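Local coordinates for protein enterochelin esterase (PDB 3MGA) that probably hydrolyses the ester bonds of the siderophore enterobactin in its ferric form, so that iron can be released inside the bacterial cell, at residues 202-214 with 234-248. Numbering follows the deposited sequence.
Sequences RPLAILLDGQFWA and GAVYLLIDAIDTQHR
Two neighbouring parallel strands of an alpha/beta-hydrolase sheet, 204-207 and 236-240, meet here, and the turns that leave them stay joined beyond the last bridge. Leu-204 pairs with Val-236 and Leu-207 with Leu-239, and the backbone bonds run from Val-236 N to Pro-203 O (3.0 Å) through to Ile-240 N on Leu-207 O. On one face Leu-204 CD1 lies against Val-236 CG1 at 3.9 Å, and Ile-206 CG2 meets the CD1 tip of Ile-240; helix 256-273 covers this side. On the other, Ala-205 CB touches Tyr-237 CD1, while Leu-239, with CG anti to its carbonyl carbon (chi1 -76°), fits its CB against Gly-210 CA and carries CD2 to the CB atoms of Trp-213 and Ala-214. Beyond the last bridge, at the end of strand 236-240, Ile-240 O takes the N-H of Gly-210 at 2.7 Å from above its carbonyl plane, and a water bridges the same oxygen to Asp-209 N. The carboxylate of Asp-209 is then gripped side-on by Arg-248: NE reaches OD1 at 2.7 Å and NH2 reaches OD2 at 2.8 Å, both on syn lone pairs, with the two planes 24° apart. This double grip fixes the carboxylate's rotation. Gln-211 folds back at chi2 (-63°), directing NE2 to the anti side of Asp-209 OD1 (3.3 Å) and OE1 to Ala-242 N (3.0 Å). Its amide thereby ties both turns together. Asp-241, salt-bridged to Arg-188, also accepts from Ile-243 N in an Asx turn. Leu-208 touches residues of the probable nucleophile elbow, placing these turns beside it, at the C-terminal ends of the parallel strands, where alpha/beta hydrolases typically build their active site.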
loop_
_atom_site.group_PDB
_atom_site.type_symbol
_atom_site.label_atom_id
_atom_site.label_comp_id
_atom_site.label_asym_id
_atom_site.label_seq_id
_atom_site.Cartn_x
_atom_site.Cartn_y
_atom_site.Cartn_z
ATOM N N ARG A 202 10.432 24.858 -4.750
ATOM C CA ARG A 202 10.123 23.560 -4.141
ATOM C C ARG A 202 8.928 22.897 -4.791
ATOM O O ARG A 202 7.884 23.524 -4.941
ATOM C CB ARG A 202 9.694 23.730 -2.706
ATOM C CG ARG A 202 10.670 24.245 -1.693
ATOM C CD ARG A 202 9.773 24.656 -0.543
ATOM N NE ARG A 202 10.415 24.885 0.729
ATOM C CZ ARG A 202 9.789 25.429 1.764
ATOM N NH1 ARG A 202 8.529 25.835 1.648
ATOM N NH2 ARG A 202 10.430 25.607 2.905
ATOM N N PRO A 203 9.066 21.623 -5.167
ATOM C CA PRO A 203 7.918 20.932 -5.713
ATOM C C PRO A 203 6.938 20.544 -4.600
ATOM O O PRO A 203 7.357 20.272 -3.464
ATOM C CB PRO A 203 8.530 19.662 -6.292
ATOM C CG PRO A 203 9.740 19.427 -5.474
ATOM C CD PRO A 203 10.276 20.783 -5.189
ATOM N N LEU A 204 5.653 20.538 -4.938
ATOM C CA LEU A 204 4.587 20.124 -4.044
ATOM C C LEU A 204 4.246 18.683 -4.406
ATOM O O LEU A 204 4.174 18.333 -5.594
ATOM C CB LEU A 204 3.330 20.970 -4.248
ATOM C CG LEU A 204 2.066 20.449 -3.535
ATOM C CD1 LEU A 204 2.240 20.489 -2.011
ATOM C CD2 LEU A 204 0.835 21.254 -3.938
ATOM N N ALA A 205 4.027 17.862 -3.382
ATOM C CA ALA A 205 3.670 16.471 -3.565
ATOM C C ALA A 205 2.471 16.176 -2.683
ATOM O O ALA A 205 2.531 16.359 -1.464
ATOM C CB ALA A 205 4.852 15.558 -3.196
ATOM N N ILE A 206 1.373 15.742 -3.295
ATOM C CA ILE A 206 0.179 15.416 -2.537
ATOM C C ILE A 206 0.043 13.913 -2.338
ATOM O O ILE A 206 0.048 13.138 -3.297
ATOM C CB ILE A 206 -1.082 15.934 -3.221
ATOM C CG1 ILE A 206 -1.043 17.461 -3.307
ATOM C CG2 ILE A 206 -2.318 15.493 -2.450
ATOM C CD1 ILE A 206 -2.274 18.054 -3.977
ATOM N N LEU A 207 -0.073 13.506 -1.079
ATOM C CA LEU A 207 -0.239 12.104 -0.745
ATOM C C LEU A 207 -1.619 11.834 -0.174
ATOM O O LEU A 207 -1.992 12.365 0.877
ATOM C CB LEU A 207 0.845 11.617 0.214
ATOM C CG LEU A 207 2.236 11.324 -0.364
ATOM C CD1 LEU A 207 2.877 12.533 -1.011
ATOM C CD2 LEU A 207 3.128 10.795 0.738
ATOM N N LEU A 208 -2.373 10.996 -0.876
ATOM C CA LEU A 208 -3.707 10.625 -0.444
ATOM C C LEU A 208 -3.554 9.594 0.677
ATOM O O LEU A 208 -2.450 9.097 0.908
ATOM C CB LEU A 208 -4.516 10.104 -1.625
ATOM C CG LEU A 208 -4.699 11.145 -2.734
ATOM C CD1 LEU A 208 -5.317 10.511 -3.983
ATOM C CD2 LEU A 208 -5.533 12.362 -2.243
ATOM N N ASP A 209 -4.645 9.275 1.373
ATOM C CA ASP A 209 -4.580 8.375 2.524
ATOM C C ASP A 209 -3.504 8.890 3.484
ATOM O O ASP A 209 -2.703 8.131 4.033
ATOM C CB ASP A 209 -4.351 6.929 2.091
ATOM C CG ASP A 209 -5.597 6.305 1.464
ATOM O OD1 ASP A 209 -6.694 6.461 2.041
ATOM O OD2 ASP A 209 -5.489 5.638 0.418
ATOM N N GLY A 210 -3.509 10.204 3.681
ATOM C CA GLY A 210 -2.546 10.875 4.549
ATOM C C GLY A 210 -2.520 10.378 5.981
ATOM O O GLY A 210 -1.468 10.369 6.622
ATOM N N GLN A 211 -3.683 9.974 6.488
ATOM C CA GLN A 211 -3.788 9.471 7.849
ATOM C C GLN A 211 -2.841 8.277 8.066
ATOM O O GLN A 211 -2.172 8.184 9.098
ATOM C CB GLN A 211 -5.246 9.120 8.205
ATOM C CG GLN A 211 -5.885 7.926 7.462
ATOM C CD GLN A 211 -6.014 8.094 5.943
ATOM O OE1 GLN A 211 -5.966 9.200 5.416
ATOM N NE2 GLN A 211 -6.194 6.972 5.238
ATOM N N PHE A 212 -2.754 7.401 7.071
ATOM C CA PHE A 212 -1.905 6.221 7.151
ATOM C C PHE A 212 -0.433 6.587 7.105
ATOM O O PHE A 212 0.355 6.136 7.941
ATOM C CB PHE A 212 -2.224 5.278 5.987
ATOM C CG PHE A 212 -1.538 3.954 6.079
ATOM C CD1 PHE A 212 -2.139 2.899 6.750
ATOM C CD2 PHE A 212 -0.299 3.757 5.499
ATOM C CE1 PHE A 212 -1.505 1.678 6.843
ATOM C CE2 PHE A 212 0.335 2.546 5.578
ATOM C CZ PHE A 212 -0.262 1.501 6.246
ATOM N N TRP A 213 -0.062 7.414 6.128
ATOM C CA TRP A 213 1.331 7.833 5.960
ATOM C C TRP A 213 1.792 8.825 7.017
ATOM O O TRP A 213 2.968 9.172 7.062
ATOM C CB TRP A 213 1.581 8.394 4.553
ATOM C CG TRP A 213 1.223 7.416 3.487
ATOM C CD1 TRP A 213 0.198 7.518 2.591
ATOM C CD2 TRP A 213 1.838 6.152 3.250
ATOM N NE1 TRP A 213 0.164 6.412 1.783
ATOM C CE2 TRP A 213 1.157 5.552 2.173
ATOM C CE3 TRP A 213 2.906 5.466 3.843
ATOM C CZ2 TRP A 213 1.517 4.297 1.665
ATOM C CZ3 TRP A 213 3.265 4.242 3.342
ATOM C CH2 TRP A 213 2.571 3.659 2.261
ATOM N N ALA A 214 0.873 9.289 7.854
ATOM C CA ALA A 214 1.221 10.202 8.944
ATOM C C ALA A 214 1.187 9.501 10.306
ATOM O O ALA A 214 1.879 9.920 11.222
ATOM C CB ALA A 214 0.290 11.418 8.951
ATOM N N GLY A 234 14.445 19.473 -1.902
ATOM C CA GLY A 234 13.709 20.039 -0.783
ATOM C C GLY A 234 12.308 20.270 -1.318
ATOM O O GLY A 234 12.141 20.924 -2.339
ATOM N N ALA A 235 11.304 19.730 -0.643
ATOM C CA ALA A 235 9.930 19.830 -1.121
ATOM C C ALA A 235 8.945 20.182 -0.035
ATOM O O ALA A 235 9.320 20.416 1.102
ATOM C CB ALA A 235 9.520 18.494 -1.766
ATOM N N VAL A 236 7.675 20.232 -0.434
ATOM C CA VAL A 236 6.553 20.504 0.447
ATOM C C VAL A 236 5.617 19.324 0.295
ATOM O O VAL A 236 5.070 19.113 -0.782
ATOM C CB VAL A 236 5.801 21.798 0.030
ATOM C CG1 VAL A 236 4.485 21.957 0.831
ATOM C CG2 VAL A 236 6.700 23.015 0.190
ATOM N N TYR A 237 5.438 18.555 1.365
ATOM C CA TYR A 237 4.570 17.374 1.346
ATOM C C TYR A 237 3.219 17.613 2.025
ATOM O O TYR A 237 3.169 18.050 3.162
ATOM C CB TYR A 237 5.279 16.203 2.020
ATOM C CG TYR A 237 6.546 15.780 1.320
ATOM C CD1 TYR A 237 6.518 14.836 0.299
ATOM C CD2 TYR A 237 7.767 16.322 1.672
ATOM C CE1 TYR A 237 7.677 14.446 -0.347
ATOM C CE2 TYR A 237 8.930 15.935 1.035
ATOM C CZ TYR A 237 8.878 15.001 0.023
ATOM O OH TYR A 237 10.034 14.624 -0.613
ATOM N N LEU A 238 2.131 17.305 1.313
ATOM C CA LEU A 238 0.781 17.475 1.820
ATOM C C LEU A 238 0.044 16.135 1.951
ATOM O O LEU A 238 -0.310 15.511 0.955
ATOM C CB LEU A 238 0.015 18.386 0.883
ATOM C CG LEU A 238 -1.410 18.747 1.260
ATOM C CD1 LEU A 238 -1.438 19.427 2.626
ATOM C CD2 LEU A 238 -2.001 19.643 0.193
ATOM N N LEU A 239 -0.183 15.685 3.181
ATOM C CA LEU A 239 -0.901 14.431 3.395
ATOM C C LEU A 239 -2.343 14.742 3.704
ATOM O O LEU A 239 -2.624 15.480 4.649
ATOM C CB LEU A 239 -0.274 13.608 4.514
ATOM C CG LEU A 239 1.021 12.860 4.187
ATOM C CD1 LEU A 239 2.095 13.760 3.615
ATOM C CD2 LEU A 239 1.509 12.175 5.461
ATOM N N ILE A 240 -3.260 14.185 2.909
ATOM C CA ILE A 240 -4.681 14.451 3.109
ATOM C C ILE A 240 -5.410 13.259 3.725
ATOM O O ILE A 240 -5.313 12.140 3.242
ATOM C CB ILE A 240 -5.380 14.845 1.801
ATOM C CG1 ILE A 240 -4.610 15.960 1.084
ATOM C CG2 ILE A 240 -6.811 15.289 2.088
ATOM C CD1 ILE A 240 -5.242 16.365 -0.230
ATOM N N ASP A 241 -6.150 13.527 4.792
ATOM C CA ASP A 241 -6.918 12.502 5.496
ATOM C C ASP A 241 -8.117 12.132 4.643
ATOM O O ASP A 241 -8.854 13.019 4.191
ATOM C CB ASP A 241 -7.396 13.073 6.835
ATOM C CG ASP A 241 -8.041 12.044 7.733
ATOM O OD1 ASP A 241 -8.194 10.877 7.341
ATOM O OD2 ASP A 241 -8.399 12.417 8.866
ATOM N N ALA A 242 -8.297 10.835 4.404
ATOM C CA ALA A 242 -9.439 10.336 3.636
ATOM C C ALA A 242 -10.691 10.293 4.519
ATOM O O ALA A 242 -11.794 10.036 4.026
ATOM C CB ALA A 242 -9.146 8.940 3.069
ATOM N N ILE A 243 -10.494 10.513 5.822
ATOM C CA ILE A 243 -11.561 10.544 6.833
ATOM C C ILE A 243 -12.019 9.155 7.266
ATOM O O ILE A 243 -11.769 8.733 8.391
ATOM C CB ILE A 243 -12.806 11.376 6.383
ATOM C CG1 ILE A 243 -12.399 12.798 5.995
ATOM C CG2 ILE A 243 -13.841 11.412 7.491
ATOM C CD1 ILE A 243 -13.571 13.681 5.627
ATOM N N ASP A 244 -12.701 8.456 6.377
ATOM C CA ASP A 244 -13.208 7.123 6.683
ATOM C C ASP A 244 -13.576 6.424 5.384
ATOM O O ASP A 244 -13.498 7.025 4.318
ATOM C CB ASP A 244 -14.403 7.206 7.650
ATOM C CG ASP A 244 -15.519 8.103 7.133
ATOM O OD1 ASP A 244 -15.510 8.432 5.928
ATOM O OD2 ASP A 244 -16.412 8.473 7.929
ATOM N N THR A 245 -13.967 5.160 5.476
ATOM C CA THR A 245 -14.322 4.360 4.300
ATOM C C THR A 245 -15.486 4.941 3.493
ATOM O O THR A 245 -15.442 4.968 2.263
ATOM C CB THR A 245 -14.623 2.905 4.709
ATOM O OG1 THR A 245 -13.446 2.342 5.298
ATOM C CG2 THR A 245 -15.029 2.061 3.507
ATOM N N GLN A 246 -16.515 5.408 4.183
ATOM C CA GLN A 246 -17.668 5.994 3.517
ATOM C C GLN A 246 -17.231 7.174 2.638
ATOM O O GLN A 246 -17.553 7.227 1.461
ATOM C CB GLN A 246 -18.718 6.431 4.558
ATOM C CG GLN A 246 -20.027 7.007 3.983
ATOM C CD GLN A 246 -21.043 7.395 5.079
ATOM O OE1 GLN A 246 -20.771 7.254 6.278
ATOM N NE2 GLN A 246 -22.214 7.884 4.664
ATOM N N HIS A 247 -16.474 8.103 3.202
ATOM C CA HIS A 247 -16.028 9.270 2.444
ATOM C C HIS A 247 -15.015 8.928 1.367
ATOM O O HIS A 247 -15.127 9.398 0.241
ATOM C CB HIS A 247 -15.435 10.334 3.370
ATOM C CG HIS A 247 -16.447 10.988 4.259
ATOM N ND1 HIS A 247 -16.687 10.574 5.552
ATOM C CD2 HIS A 247 -17.277 12.032 4.038
ATOM C CE1 HIS A 247 -17.621 11.339 6.089
ATOM N NE2 HIS A 247 -17.997 12.229 5.191
ATOM N N ARG A 248 -14.034 8.107 1.724
ATOM C CA ARG A 248 -12.981 7.717 0.806
ATOM C C ARG A 248 -13.548 7.033 -0.444
ATOM O O ARG A 248 -13.139 7.336 -1.567
ATOM C CB ARG A 248 -11.983 6.803 1.526
ATOM C CG ARG A 248 -10.784 6.396 0.691
ATOM C CD ARG A 248 -9.811 5.532 1.482
ATOM N NE ARG A 248 -8.623 5.231 0.686
ATOM C CZ ARG A 248 -8.502 4.188 -0.126
ATOM N NH1 ARG A 248 -9.492 3.314 -0.263
ATOM N NH2 ARG A 248 -7.379 4.021 -0.812
HETATM O O HOH W 1 -6.743 11.077 1.094
#